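Local coordinates for protein pumilio homolog 23 (Arabidopsis thaliana, PDB 5WZJ) that binds RNA in a sequence-specific manner through pumilio repeats, recognising a segment of 18S rRNA, and probably regulates translation and mRNA stability, at residues L431-I436 and A469-A474; M425-C430 and D465-R470; F439-I444 and A477-T482. One frame throughout, in Å; residues are numbered along the deposited sequence.

Overall arrangement
Neighbouring RNA-binding helices of a pumilio superhelix, 427-436 and 468-477, are followed here from their N-terminal ends to the loops that leave them. Interaction 2 joins the two helix starts, and interaction 1 continues one step along the same pair; their centres lie about 8 Å apart, and they share Ala469 and Arg470. Both reach nucleotide A3 of the bound RNA: Gln434 at the Watson-Crick edge and Arg470 stacked against the base in interaction 1, Ser467 and Ser466 at N3 and the sugar in interaction 2. Interaction 3 ties the loops beyond the helices, its centre about 12 Å from that of interaction 1 and its nearest atom about 10 Å from the RNA.

Interaction 1 of 3, residues L431-I436 and A469-A474; sequences LILQGI and ARVIEA. With nucleotides of chain B.
Gln434 lays its amide against the CB of Arg470, with CD 3.5 Å from that carbon, and this is the tight part of a contact between two almost parallel helices. The axes run 8.4 Å apart at an angle of 4°, and CB of Ala474 fits beneath the backbone of Gln434, 3.9 Å from its CA. Behind them, both methyls of Val471 meet Leu433, CG1 coming 3.7 Å from its CB; the two side chains cross at a slant and make a purely apolar seam.

The other side of the contact faces the RNA, where polar groups replace close packing. The Gln434 chain is extended beyond CG (chi2 165°), which carries its amide to the edge of A3 of chain B. There NE2 donates an almost straight bond of 3.0 Å to A3 N1, while the return bond from A3 N6 to OE1 is weak. Such a paired amide-adenine contact is the way pumilio repeats read this base. Arg470 bends at chi2 (-70°), and its guanidinium lies between two bases: A3 N6 lies over one face and G2 C5 lies 3.3 Å above the opposite one, both toward the rim of the group. NH2 adds a weak bond to A3 N7, and much of the contact is offset stacking. Glu473 takes G2 along its Watson-Crick edge, OE1 accepting from N1 and OE2 from N2, both at 2.8 Å; Lys511 and Thr508 hold the same carboxylate and would favour its charged form.

Helix 398-403 backs the apolar seam through Leu403, which touches both Leu433 and Val471. Helix 360-373 packs on helix 427-436 at Ile432, and helix 503-514 packs on the far flank against Ala469 and Glu473.

Interaction 2 of 3, residues M425-C430 and D465-R470; sequences MHVMGC and DSSGAR. With nucleotides of chain B.
Asp465 and Met425 supply the one hydrogen bond between these segments: Met425 N donates to OD2 over 2.8 Å, nearly straight, meeting the syn side of the carboxylate but 34° out of its plane. The other oxygen, OD1, serves its own chain. It accepts from Ser467 N and Gly468 N, which approach from opposite faces of the carboxylate plane, and so caps the start of helix 468-477. With CG anti to the backbone N (chi1 -178°), the carboxylate can turn forward to these amides and across to Met425 at once. His426 does comparable work at the N-cap of helix 427-436, its ND1 accepting in the ring plane from Gly429 N.

Van der Waals packing fills in beneath the polar bonds. The extended Met425 side chain passes slantwise over Asp465, and its SD comes 3.8 Å from CA of Gly468, where the lack of a side chain lets the sulfur come close. Cys430 SG rests 3.7 Å from CB of Ser467, and Val427 CG2 approaches the hydroxyl of the same serine. Phe404 and Trp419 pack on Met425 from neighbouring loops.

RNA bonds form a third group. Ser467 OG donates to N3 of A3 of chain B at 2.8 Å and also accepts from Lys424, while Ser466 OG donates to the ribose O4' of that nucleotide at 3.1 Å. Met428, bent at chi2 and chi3, brings its CE to the sugar and base of U5 of chain B.

One carboxylate thus caps the start of helix 468-477 and ties it to the loop that enters helix 427-436. The serine hydroxyls that meet A3 sit on that capped turn, so the cap is consistent with a second-shell part in positioning them, and the backbone amides gathered at Asp465 would favour its ionised state.

Interaction 3 of 3, residues F439-I444 and A477-T482; sequences FSSDHI and ASDAAT
Asp479 reaches across to the backbone of Ser441, whose N donates to OD1 at 3.0 Å with a bent angle of 125°, a weak bond. The same oxygen lies 3.5 Å from CB of Ser441, so the carboxylate touches both amide and side chain. Asp479 takes the cramped rotamer in which CG stands between its own N and carbonyl carbon (chi1 71°), and this swings the carboxylate over to the neighbouring loop. A water makes the second link: it donates to Phe439 O at 2.7 Å and accepts from Asp479 N at 3.0 Å, joining the two backbones beside the direct bond.

Each loop is shaped by a turn of its own. Ser440 OG accepts from Asp442 N in an ST turn that leads into the short 3-10 segment 441-443. Ser478 OG does the same for Ala480 N, at 3.1 Å and almost straight, setting the backbone on which Asp479 sits.

Farther out, Phe439 packs among helices 360-373 and 377-388, while Ser441 and Ala480 both rest on Ile448 of helix 445-453. Lys485 binds Ser478 O, and Gln445 binds Ser441 O.

A weak bond and a bridging water at an exposed aspartate join the loops that follow helices 427-436 and 468-477, which makes this a hydrated polar join and not a packed core.

Interaction 1 of 3, residues L431-I436 and A469-A474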
loop_
_atom_site.group_PDB
_atom_site.type_symbol
_atom_site.label_atom_id
_atom_site.label_comp_id
_atom_site.label_asym_id
_atom_site.label_seq_id
_atom_site.Cartn_x
_atom_site.Cartn_y
_atom_site.Cartn_z
ATOM N N LEU A 431 13.757 0.892 -6.765
ATOM C CA LEU A 431 12.686 1.877 -6.920
ATOM C C LEU A 431 13.247 3.280 -7.139
ATOM O O LEU A 431 12.715 4.040 -7.955
ATOM C CB LEU A 431 11.747 1.858 -5.703
ATOM C CG LEU A 431 10.846 0.623 -5.553
ATOM C CD1 LEU A 431 10.255 0.553 -4.129
ATOM C CD2 LEU A 431 9.724 0.622 -6.592
ATOM N N ILE A 432 14.307 3.647 -6.408
ATOM C CA ILE A 432 14.987 4.916 -6.664
ATOM C C ILE A 432 15.391 5.006 -8.133
ATOM O O ILE A 432 15.129 6.005 -8.816
ATOM C CB ILE A 432 16.206 5.060 -5.738
ATOM C CG1 ILE A 432 15.751 5.229 -4.289
ATOM C CG2 ILE A 432 17.070 6.255 -6.154
ATOM C CD1 ILE A 432 16.885 5.205 -3.285
ATOM N N LEU A 433 15.988 3.929 -8.650
ATOM C CA LEU A 433 16.465 3.905 -10.032
ATOM C C LEU A 433 15.310 4.004 -11.020
ATOM O O LEU A 433 15.431 4.662 -12.060
ATOM C CB LEU A 433 17.275 2.628 -10.266
ATOM C CG LEU A 433 18.659 2.602 -9.601
ATOM C CD1 LEU A 433 19.226 1.183 -9.579
ATOM C CD2 LEU A 433 19.613 3.532 -10.356
ATOM N N GLN A 434 14.180 3.356 -10.712
ATOM C CA GLN A 434 12.993 3.508 -11.549
ATOM C C GLN A 434 12.561 4.961 -11.612
ATOM O O GLN A 434 12.162 5.452 -12.676
ATOM C CB GLN A 434 11.853 2.627 -11.013
ATOM C CG GLN A 434 12.118 1.130 -11.219
ATOM C CD GLN A 434 11.210 0.266 -10.392
ATOM O OE1 GLN A 434 10.000 0.268 -10.584
ATOM N NE2 GLN A 434 11.785 -0.474 -9.463
ATOM N N GLY A 435 12.628 5.666 -10.480
ATOM C CA GLY A 435 12.302 7.084 -10.485
ATOM C C GLY A 435 13.348 7.913 -11.212
ATOM O O GLY A 435 13.009 8.861 -11.926
ATOM N N ILE A 436 14.631 7.570 -11.032
ATOM C CA ILE A 436 15.720 8.262 -11.731
ATOM C C ILE A 436 15.456 8.285 -13.231
ATOM O O ILE A 436 15.577 9.327 -13.888
ATOM C CB ILE A 436 17.073 7.597 -11.404
ATOM C CG1 ILE A 436 17.514 7.958 -9.979
ATOM C CG2 ILE A 436 18.163 7.966 -12.441
ATOM C CD1 ILE A 436 17.999 9.383 -9.848
ATOM N N ALA A 469 14.975 -6.015 -13.132
ATOM C CA ALA A 469 14.294 -5.948 -14.427
ATOM C C ALA A 469 13.467 -4.667 -14.555
ATOM O O ALA A 469 13.380 -4.078 -15.643
ATOM C CB ALA A 469 13.412 -7.187 -14.625
ATOM N N ARG A 470 12.880 -4.200 -13.445
ATOM C CA ARG A 470 12.139 -2.936 -13.466
ATOM C C ARG A 470 13.045 -1.747 -13.772
ATOM O O ARG A 470 12.615 -0.779 -14.413
ATOM C CB ARG A 470 11.435 -2.716 -12.128
ATOM C CG ARG A 470 10.520 -3.869 -11.726
ATOM C CD ARG A 470 9.299 -3.941 -12.620
ATOM N NE ARG A 470 8.209 -4.617 -11.923
ATOM C CZ ARG A 470 6.917 -4.344 -12.084
ATOM N NH1 ARG A 470 6.529 -3.405 -12.935
ATOM N NH2 ARG A 470 6.010 -5.015 -11.380
ATOM N N VAL A 471 14.296 -1.785 -13.305
ATOM C CA VAL A 471 15.231 -0.699 -13.605
ATOM C C VAL A 471 15.505 -0.638 -15.104
ATOM O O VAL A 471 15.417 0.429 -15.731
ATOM C CB VAL A 471 16.535 -0.867 -12.793
ATOM C CG1 VAL A 471 17.524 0.268 -13.111
ATOM C CG2 VAL A 471 16.232 -0.869 -11.284
ATOM N N ILE A 472 15.841 -1.790 -15.700
ATOM C CA ILE A 472 16.080 -1.856 -17.143
ATOM C C ILE A 472 14.870 -1.350 -17.926
ATOM O O ILE A 472 15.010 -0.577 -18.885
ATOM C CB ILE A 472 16.468 -3.294 -17.543
ATOM C CG1 ILE A 472 17.865 -3.614 -16.993
ATOM C CG2 ILE A 472 16.427 -3.474 -19.073
ATOM C CD1 ILE A 472 18.286 -5.040 -17.238
ATOM N N GLU A 473 13.659 -1.740 -17.509
ATOM C CA GLU A 473 12.463 -1.335 -18.240
ATOM C C GLU A 473 12.222 0.160 -18.118
ATOM O O GLU A 473 11.775 0.801 -19.076
ATOM C CB GLU A 473 11.244 -2.127 -17.748
ATOM C CG GLU A 473 11.261 -3.590 -18.201
ATOM C CD GLU A 473 10.254 -4.457 -17.462
ATOM O OE1 GLU A 473 9.261 -3.915 -16.919
ATOM O OE2 GLU A 473 10.467 -5.682 -17.415
ATOM N N ALA A 474 12.513 0.736 -16.951
ATOM C CA ALA A 474 12.383 2.181 -16.810
ATOM C C ALA A 474 13.380 2.908 -17.712
ATOM O O ALA A 474 13.044 3.933 -18.320
ATOM C CB ALA A 474 12.574 2.586 -15.343
ATOM P P G B 2 1.029 -11.244 -11.699
ATOM O OP1 G B 2 0.591 -11.719 -10.362
ATOM O OP2 G B 2 0.275 -10.173 -12.394
ATOM O "O5'" G B 2 2.532 -10.748 -11.514
ATOM C "C5'" G B 2 3.593 -11.678 -11.343
ATOM C "C4'" G B 2 4.920 -10.968 -11.228
ATOM O "O4'" G B 2 5.255 -10.321 -12.475
ATOM C "C3'" G B 2 4.984 -9.857 -10.192
ATOM O "O3'" G B 2 5.273 -10.400 -8.914
ATOM C "C2'" G B 2 6.089 -8.930 -10.718
ATOM O "O2'" G B 2 7.355 -9.304 -10.189
ATOM C "C1'" G B 2 6.081 -9.212 -12.232
ATOM N N9 G B 2 5.651 -8.078 -13.073
ATOM C C8 G B 2 4.410 -7.504 -13.269
ATOM N N7 G B 2 4.438 -6.505 -14.124
ATOM C C5 G B 2 5.777 -6.424 -14.512
ATOM C C6 G B 2 6.449 -5.550 -15.410
ATOM O O6 G B 2 5.979 -4.624 -16.074
ATOM N N1 G B 2 7.813 -5.830 -15.493
ATOM C C2 G B 2 8.459 -6.818 -14.798
ATOM N N2 G B 2 9.772 -6.945 -15.007
ATOM N N3 G B 2 7.850 -7.648 -13.962
ATOM C C4 G B 2 6.526 -7.388 -13.873
ATOM P P A B 3 4.949 -9.605 -7.557
ATOM O OP1 A B 3 4.414 -10.619 -6.605
ATOM O OP2 A B 3 4.172 -8.376 -7.862
ATOM O "O5'" A B 3 6.390 -9.181 -7.026
ATOM C "C5'" A B 3 7.390 -10.156 -6.751
ATOM C "C4'" A B 3 8.693 -9.507 -6.350
ATOM O "O4'" A B 3 9.231 -8.765 -7.474
ATOM C "C3'" A B 3 8.614 -8.478 -5.224
ATOM O "O3'" A B 3 8.629 -9.076 -3.939
ATOM C "C2'" A B 3 9.819 -7.577 -5.493
ATOM O "O2'" A B 3 11.020 -8.154 -4.997
ATOM C "C1'" A B 3 9.880 -7.594 -7.019
ATOM N N9 A B 3 9.225 -6.426 -7.633
ATOM C C8 A B 3 8.060 -6.404 -8.367
ATOM N N7 A B 3 7.755 -5.201 -8.814
ATOM C C5 A B 3 8.802 -4.394 -8.349
ATOM C C6 A B 3 9.087 -3.024 -8.475
ATOM N N6 A B 3 8.304 -2.168 -9.135
ATOM N N1 A B 3 10.219 -2.547 -7.895
ATOM C C2 A B 3 11.010 -3.387 -7.226
ATOM N N3 A B 3 10.847 -4.697 -7.038
ATOM C C4 A B 3 9.717 -5.138 -7.625
ATOM P P U B 4 7.379 -8.887 -2.938
ATOM O OP1 U B 4 7.654 -9.769 -1.776
ATOM O OP2 U B 4 6.100 -8.918 -3.696
ATOM O "O5'" U B 4 7.515 -7.383 -2.447
ATOM C "C5'" U B 4 8.722 -6.907 -1.868
ATOM C "C4'" U B 4 8.685 -5.406 -1.761
ATOM O "O4'" U B 4 8.587 -4.852 -3.102
ATOM C "C3'" U B 4 7.489 -4.851 -0.980
ATOM O "O3'" U B 4 7.881 -3.697 -0.251
ATOM C "C2'" U B 4 6.526 -4.422 -2.078
ATOM O "O2'" U B 4 5.635 -3.385 -1.718
ATOM C "C1'" U B 4 7.491 -3.966 -3.166
ATOM N N1 U B 4 6.889 -4.012 -4.504
ATOM C C2 U B 4 6.806 -2.803 -5.162
ATOM O O2 U B 4 7.251 -1.762 -4.698
ATOM N N3 U B 4 6.201 -2.864 -6.393
ATOM C C4 U B 4 5.663 -3.981 -6.996
ATOM O O4 U B 4 5.156 -3.848 -8.111
ATOM C C5 U B 4 5.769 -5.198 -6.237
ATOM C C6 U B 4 6.358 -5.173 -5.033
#

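Interaction 2 of 3, residues M425-C430 and D465-R470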
loop_
_atom_site.group_PDB
_atom_site.type_symbol
_atom_site.label_atom_id
_atom_site.label_comp_id
_atom_site.label_asym_id
_atom_site.label_seq_id
_atom_site.Cartn_x
_atom_site.Cartn_y
_atom_site.Cartn_z
ATOM N N MET A 425 18.478 -8.316 -5.604
ATOM C CA MET A 425 18.752 -6.885 -5.623
ATOM C C MET A 425 17.840 -6.129 -4.653
ATOM O O MET A 425 16.793 -6.619 -4.224
ATOM C CB MET A 425 18.611 -6.341 -7.039
ATOM C CG MET A 425 19.793 -6.760 -7.896
ATOM S SD MET A 425 19.635 -6.377 -9.640
ATOM C CE MET A 425 21.278 -6.869 -10.195
ATOM N N HIS A 426 18.253 -4.903 -4.332
ATOM C CA HIS A 426 17.658 -4.115 -3.259
ATOM C C HIS A 426 16.385 -3.427 -3.737
ATOM O O HIS A 426 16.404 -2.691 -4.731
ATOM C CB HIS A 426 18.680 -3.082 -2.785
ATOM C CG HIS A 426 18.321 -2.416 -1.495
ATOM N ND1 HIS A 426 17.751 -1.162 -1.440
ATOM C CD2 HIS A 426 18.474 -2.819 -0.209
ATOM C CE1 HIS A 426 17.562 -0.822 -0.176
ATOM N NE2 HIS A 426 17.991 -1.811 0.590
ATOM N N VAL A 427 15.282 -3.631 -3.009
ATOM C CA VAL A 427 13.987 -3.151 -3.498
ATOM C C VAL A 427 13.965 -1.626 -3.591
ATOM O O VAL A 427 13.591 -1.056 -4.624
ATOM C CB VAL A 427 12.838 -3.692 -2.620
ATOM C CG1 VAL A 427 11.522 -3.021 -3.001
ATOM C CG2 VAL A 427 12.704 -5.205 -2.812
ATOM N N MET A 428 14.365 -0.933 -2.523
ATOM C CA MET A 428 14.249 0.520 -2.548
ATOM C C MET A 428 15.288 1.142 -3.478
ATOM O O MET A 428 15.003 2.134 -4.164
ATOM C CB MET A 428 14.374 1.088 -1.130
ATOM C CG MET A 428 14.147 2.589 -1.057
ATOM S SD MET A 428 12.502 3.090 -1.614
ATOM C CE MET A 428 11.501 2.503 -0.250
ATOM N N GLY A 429 16.491 0.564 -3.534
ATOM C CA GLY A 429 17.471 1.036 -4.497
ATOM C C GLY A 429 16.958 0.927 -5.919
ATOM O O GLY A 429 17.121 1.848 -6.724
ATOM N N CYS A 430 16.289 -0.185 -6.237
ATOM C CA CYS A 430 15.730 -0.342 -7.575
ATOM C C CYS A 430 14.536 0.582 -7.809
ATOM O O CYS A 430 14.335 1.048 -8.934
ATOM C CB CYS A 430 15.354 -1.802 -7.816
ATOM S SG CYS A 430 16.785 -2.890 -7.976
ATOM N N ASP A 465 16.586 -10.368 -12.368
ATOM C CA ASP A 465 16.165 -10.034 -11.015
ATOM C C ASP A 465 14.814 -9.338 -11.091
ATOM O O ASP A 465 14.621 -8.445 -11.920
ATOM C CB ASP A 465 17.199 -9.132 -10.330
ATOM C CG ASP A 465 16.829 -8.799 -8.892
ATOM O OD1 ASP A 465 15.973 -7.909 -8.671
ATOM O OD2 ASP A 465 17.407 -9.418 -7.982
ATOM N N SER A 466 13.882 -9.743 -10.222
ATOM C CA SER A 466 12.524 -9.209 -10.300
ATOM C C SER A 466 12.448 -7.729 -9.935
ATOM O O SER A 466 11.482 -7.059 -10.325
ATOM C CB SER A 466 11.580 -10.027 -9.405
ATOM O OG SER A 466 12.003 -9.976 -8.052
ATOM N N SER A 467 13.438 -7.199 -9.211
ATOM C CA SER A 467 13.552 -5.752 -9.032
ATOM C C SER A 467 14.443 -5.105 -10.094
ATOM O O SER A 467 14.092 -4.048 -10.640
ATOM C CB SER A 467 14.100 -5.429 -7.636
ATOM O OG SER A 467 13.264 -5.979 -6.628
ATOM N N GLY A 468 15.594 -5.716 -10.392
ATOM C CA GLY A 468 16.478 -5.161 -11.410
ATOM C C GLY A 468 15.824 -5.048 -12.777
ATOM O O GLY A 468 16.081 -4.103 -13.523
ATOM N N ALA A 469 14.975 -6.015 -13.132
ATOM C CA ALA A 469 14.294 -5.948 -14.427
ATOM C C ALA A 469 13.467 -4.667 -14.555
ATOM O O ALA A 469 13.380 -4.078 -15.643
ATOM C CB ALA A 469 13.412 -7.187 -14.625
ATOM N N ARG A 470 12.880 -4.200 -13.445
ATOM C CA ARG A 470 12.139 -2.936 -13.466
ATOM C C ARG A 470 13.045 -1.747 -13.772
ATOM O O ARG A 470 12.615 -0.779 -14.413
ATOM C CB ARG A 470 11.435 -2.716 -12.128
ATOM C CG ARG A 470 10.520 -3.869 -11.726
ATOM C CD ARG A 470 9.299 -3.941 -12.620
ATOM N NE ARG A 470 8.209 -4.617 -11.923
ATOM C CZ ARG A 470 6.917 -4.344 -12.084
ATOM N NH1 ARG A 470 6.529 -3.405 -12.935
ATOM N NH2 ARG A 470 6.010 -5.015 -11.380
ATOM P P A B 3 4.949 -9.605 -7.557
ATOM O OP1 A B 3 4.414 -10.619 -6.605
ATOM O OP2 A B 3 4.172 -8.376 -7.862
ATOM O "O5'" A B 3 6.390 -9.181 -7.026
ATOM C "C5'" A B 3 7.390 -10.156 -6.751
ATOM C "C4'" A B 3 8.693 -9.507 -6.350
ATOM O "O4'" A B 3 9.231 -8.765 -7.474
ATOM C "C3'" A B 3 8.614 -8.478 -5.224
ATOM O "O3'" A B 3 8.629 -9.076 -3.939
ATOM C "C2'" A B 3 9.819 -7.577 -5.493
ATOM O "O2'" A B 3 11.020 -8.154 -4.997
ATOM C "C1'" A B 3 9.880 -7.594 -7.019
ATOM N N9 A B 3 9.225 -6.426 -7.633
ATOM C C8 A B 3 8.060 -6.404 -8.367
ATOM N N7 A B 3 7.755 -5.201 -8.814
ATOM C C5 A B 3 8.802 -4.394 -8.349
ATOM C C6 A B 3 9.087 -3.024 -8.475
ATOM N N6 A B 3 8.304 -2.168 -9.135
ATOM N N1 A B 3 10.219 -2.547 -7.895
ATOM C C2 A B 3 11.010 -3.387 -7.226
ATOM N N3 A B 3 10.847 -4.697 -7.038
ATOM C C4 A B 3 9.717 -5.138 -7.625
ATOM P P G B 2 1.029 -11.244 -11.699
ATOM O OP1 G B 2 0.591 -11.719 -10.362
ATOM O OP2 G B 2 0.275 -10.173 -12.394
ATOM O "O5'" G B 2 2.532 -10.748 -11.514
ATOM C "C5'" G B 2 3.593 -11.678 -11.343
ATOM C "C4'" G B 2 4.920 -10.968 -11.228
ATOM O "O4'" G B 2 5.255 -10.321 -12.475
ATOM C "C3'" G B 2 4.984 -9.857 -10.192
ATOM O "O3'" G B 2 5.273 -10.400 -8.914
ATOM C "C2'" G B 2 6.089 -8.930 -10.718
ATOM O "O2'" G B 2 7.355 -9.304 -10.189
ATOM C "C1'" G B 2 6.081 -9.212 -12.232
ATOM N N9 G B 2 5.651 -8.078 -13.073
ATOM C C8 G B 2 4.410 -7.504 -13.269
ATOM N N7 G B 2 4.438 -6.505 -14.124
ATOM C C5 G B 2 5.777 -6.424 -14.512
ATOM C C6 G B 2 6.449 -5.550 -15.410
ATOM O O6 G B 2 5.979 -4.624 -16.074
ATOM N N1 G B 2 7.813 -5.830 -15.493
ATOM C C2 G B 2 8.459 -6.818 -14.798
ATOM N N2 G B 2 9.772 -6.945 -15.007
ATOM N N3 G B 2 7.850 -7.648 -13.962
ATOM C C4 G B 2 6.526 -7.388 -13.873
ATOM P P U B 5 8.192 -3.815 1.312
ATOM O OP1 U B 5 8.928 -5.089 1.495
ATOM O OP2 U B 5 6.949 -3.510 2.063
ATOM O "O5'" U B 5 9.205 -2.610 1.557
ATOM C "C5'" U B 5 10.468 -2.584 0.905
ATOM C "C4'" U B 5 11.432 -1.669 1.615
ATOM O "O4'" U B 5 10.986 -0.295 1.457
ATOM C "C3'" U B 5 11.550 -1.906 3.116
ATOM O "O3'" U B 5 12.865 -1.565 3.522
ATOM C "C2'" U B 5 10.567 -0.886 3.692
ATOM O "O2'" U B 5 10.824 -0.515 5.028
ATOM C "C1'" U B 5 10.755 0.284 2.730
ATOM N N1 U B 5 9.589 1.169 2.605
ATOM C C2 U B 5 9.804 2.517 2.812
ATOM O O2 U B 5 10.892 2.966 3.113
ATOM N N3 U B 5 8.703 3.320 2.670
ATOM C C4 U B 5 7.430 2.912 2.340
ATOM O O4 U B 5 6.552 3.763 2.251
ATOM C C5 U B 5 7.279 1.503 2.129
ATOM C C6 U B 5 8.342 0.692 2.258
#

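Interaction 3 of 3, residues F439-I444 and A477-T482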
loop_
_atom_site.group_PDB
_atom_site.type_symbol
_atom_site.label_atom_id
_atom_site.label_comp_id
_atom_site.label_asym_id
_atom_site.label_seq_id
_atom_site.Cartn_x
_atom_site.Cartn_y
_atom_site.Cartn_z
ATOM N N PHE A 439 13.374 11.069 -14.981
ATOM C CA PHE A 439 13.879 12.416 -15.235
ATOM C C PHE A 439 14.250 12.588 -16.712
ATOM O O PHE A 439 14.538 11.624 -17.429
ATOM C CB PHE A 439 15.114 12.720 -14.377
ATOM C CG PHE A 439 14.823 12.930 -12.906
ATOM C CD1 PHE A 439 14.364 14.155 -12.437
ATOM C CD2 PHE A 439 15.034 11.908 -11.992
ATOM C CE1 PHE A 439 14.111 14.355 -11.083
ATOM C CE2 PHE A 439 14.786 12.101 -10.635
ATOM C CZ PHE A 439 14.327 13.325 -10.180
ATOM N N SER A 440 14.239 13.843 -17.157
ATOM C CA SER A 440 14.881 14.221 -18.410
ATOM C C SER A 440 16.319 13.713 -18.430
ATOM O O SER A 440 17.015 13.747 -17.411
ATOM C CB SER A 440 14.853 15.748 -18.567
ATOM O OG SER A 440 15.938 16.213 -19.367
ATOM N N SER A 441 16.773 13.243 -19.596
ATOM C CA SER A 441 18.129 12.693 -19.676
ATOM C C SER A 441 19.195 13.729 -19.343
ATOM O O SER A 441 20.299 13.342 -18.933
ATOM C CB SER A 441 18.393 12.088 -21.062
ATOM O OG SER A 441 18.467 13.091 -22.057
ATOM N N ASP A 442 18.886 15.029 -19.486
ATOM C CA ASP A 442 19.806 16.090 -19.055
ATOM C C ASP A 442 20.228 15.942 -17.599
ATOM O O ASP A 442 21.314 16.393 -17.216
ATOM C CB ASP A 442 19.169 17.479 -19.203
ATOM C CG ASP A 442 18.788 17.816 -20.626
ATOM O OD1 ASP A 442 19.318 17.198 -21.575
ATOM O OD2 ASP A 442 17.952 18.730 -20.791
ATOM N N HIS A 443 19.372 15.363 -16.758
ATOM C CA HIS A 443 19.647 15.348 -15.328
ATOM C C HIS A 443 20.336 14.082 -14.860
ATOM O O HIS A 443 20.762 14.025 -13.700
ATOM C CB HIS A 443 18.346 15.523 -14.530
ATOM C CG HIS A 443 17.638 16.810 -14.816
ATOM N ND1 HIS A 443 18.306 18.004 -14.964
ATOM C CD2 HIS A 443 16.324 17.086 -15.000
ATOM C CE1 HIS A 443 17.434 18.965 -15.214
ATOM N NE2 HIS A 443 16.224 18.433 -15.241
ATOM N N ILE A 444 20.440 13.066 -15.714
ATOM C CA ILE A 444 20.807 11.740 -15.235
ATOM C C ILE A 444 21.862 11.105 -16.128
ATOM O O ILE A 444 21.942 9.875 -16.216
ATOM C CB ILE A 444 19.559 10.836 -15.141
ATOM C CG1 ILE A 444 18.892 10.737 -16.510
ATOM C CG2 ILE A 444 18.575 11.403 -14.099
ATOM C CD1 ILE A 444 17.825 9.655 -16.620
ATOM N N ALA A 477 12.131 2.895 -21.231
ATOM C CA ALA A 477 11.064 3.872 -21.414
ATOM C C ALA A 477 11.531 5.311 -21.249
ATOM O O ALA A 477 10.734 6.223 -21.466
ATOM C CB ALA A 477 9.925 3.598 -20.420
ATOM N N SER A 478 12.785 5.544 -20.860
ATOM C CA SER A 478 13.266 6.895 -20.605
ATOM C C SER A 478 13.463 7.639 -21.923
ATOM O O SER A 478 13.291 7.084 -23.008
ATOM C CB SER A 478 14.581 6.852 -19.826
ATOM O OG SER A 478 15.631 6.380 -20.661
ATOM N N ASP A 479 13.863 8.911 -21.853
ATOM C CA ASP A 479 14.285 9.577 -23.078
ATOM C C ASP A 479 15.810 9.556 -23.253
ATOM O O ASP A 479 16.380 10.469 -23.855
ATOM C CB ASP A 479 13.724 11.003 -23.162
ATOM C CG ASP A 479 14.372 11.959 -22.188
ATOM O OD1 ASP A 479 14.959 11.492 -21.199
ATOM O OD2 ASP A 479 14.285 13.188 -22.409
ATOM N N ALA A 480 16.482 8.521 -22.746
ATOM C CA ALA A 480 17.854 8.268 -23.183
ATOM C C ALA A 480 17.877 8.043 -24.696
ATOM O O ALA A 480 16.860 7.715 -25.314
ATOM C CB ALA A 480 18.432 7.055 -22.457
ATOM N N ALA A 481 19.058 8.199 -25.298
ATOM C CA ALA A 481 19.161 8.051 -26.748
ATOM C C ALA A 481 18.925 6.603 -27.173
ATOM O O ALA A 481 19.237 5.653 -26.445
ATOM C CB ALA A 481 20.531 8.518 -27.250
ATOM N N THR A 482 18.371 6.440 -28.377
ATOM C CA THR A 482 18.061 5.099 -28.867
ATOM C C THR A 482 19.326 4.265 -29.038
ATOM O O THR A 482 19.301 3.051 -28.820
ATOM C CB THR A 482 17.296 5.184 -30.196
ATOM O OG1 THR A 482 18.030 6.011 -31.100
ATOM C CG2 THR A 482 15.926 5.801 -29.993
HETATM O O HOH W 1 13.322 9.784 -18.990
#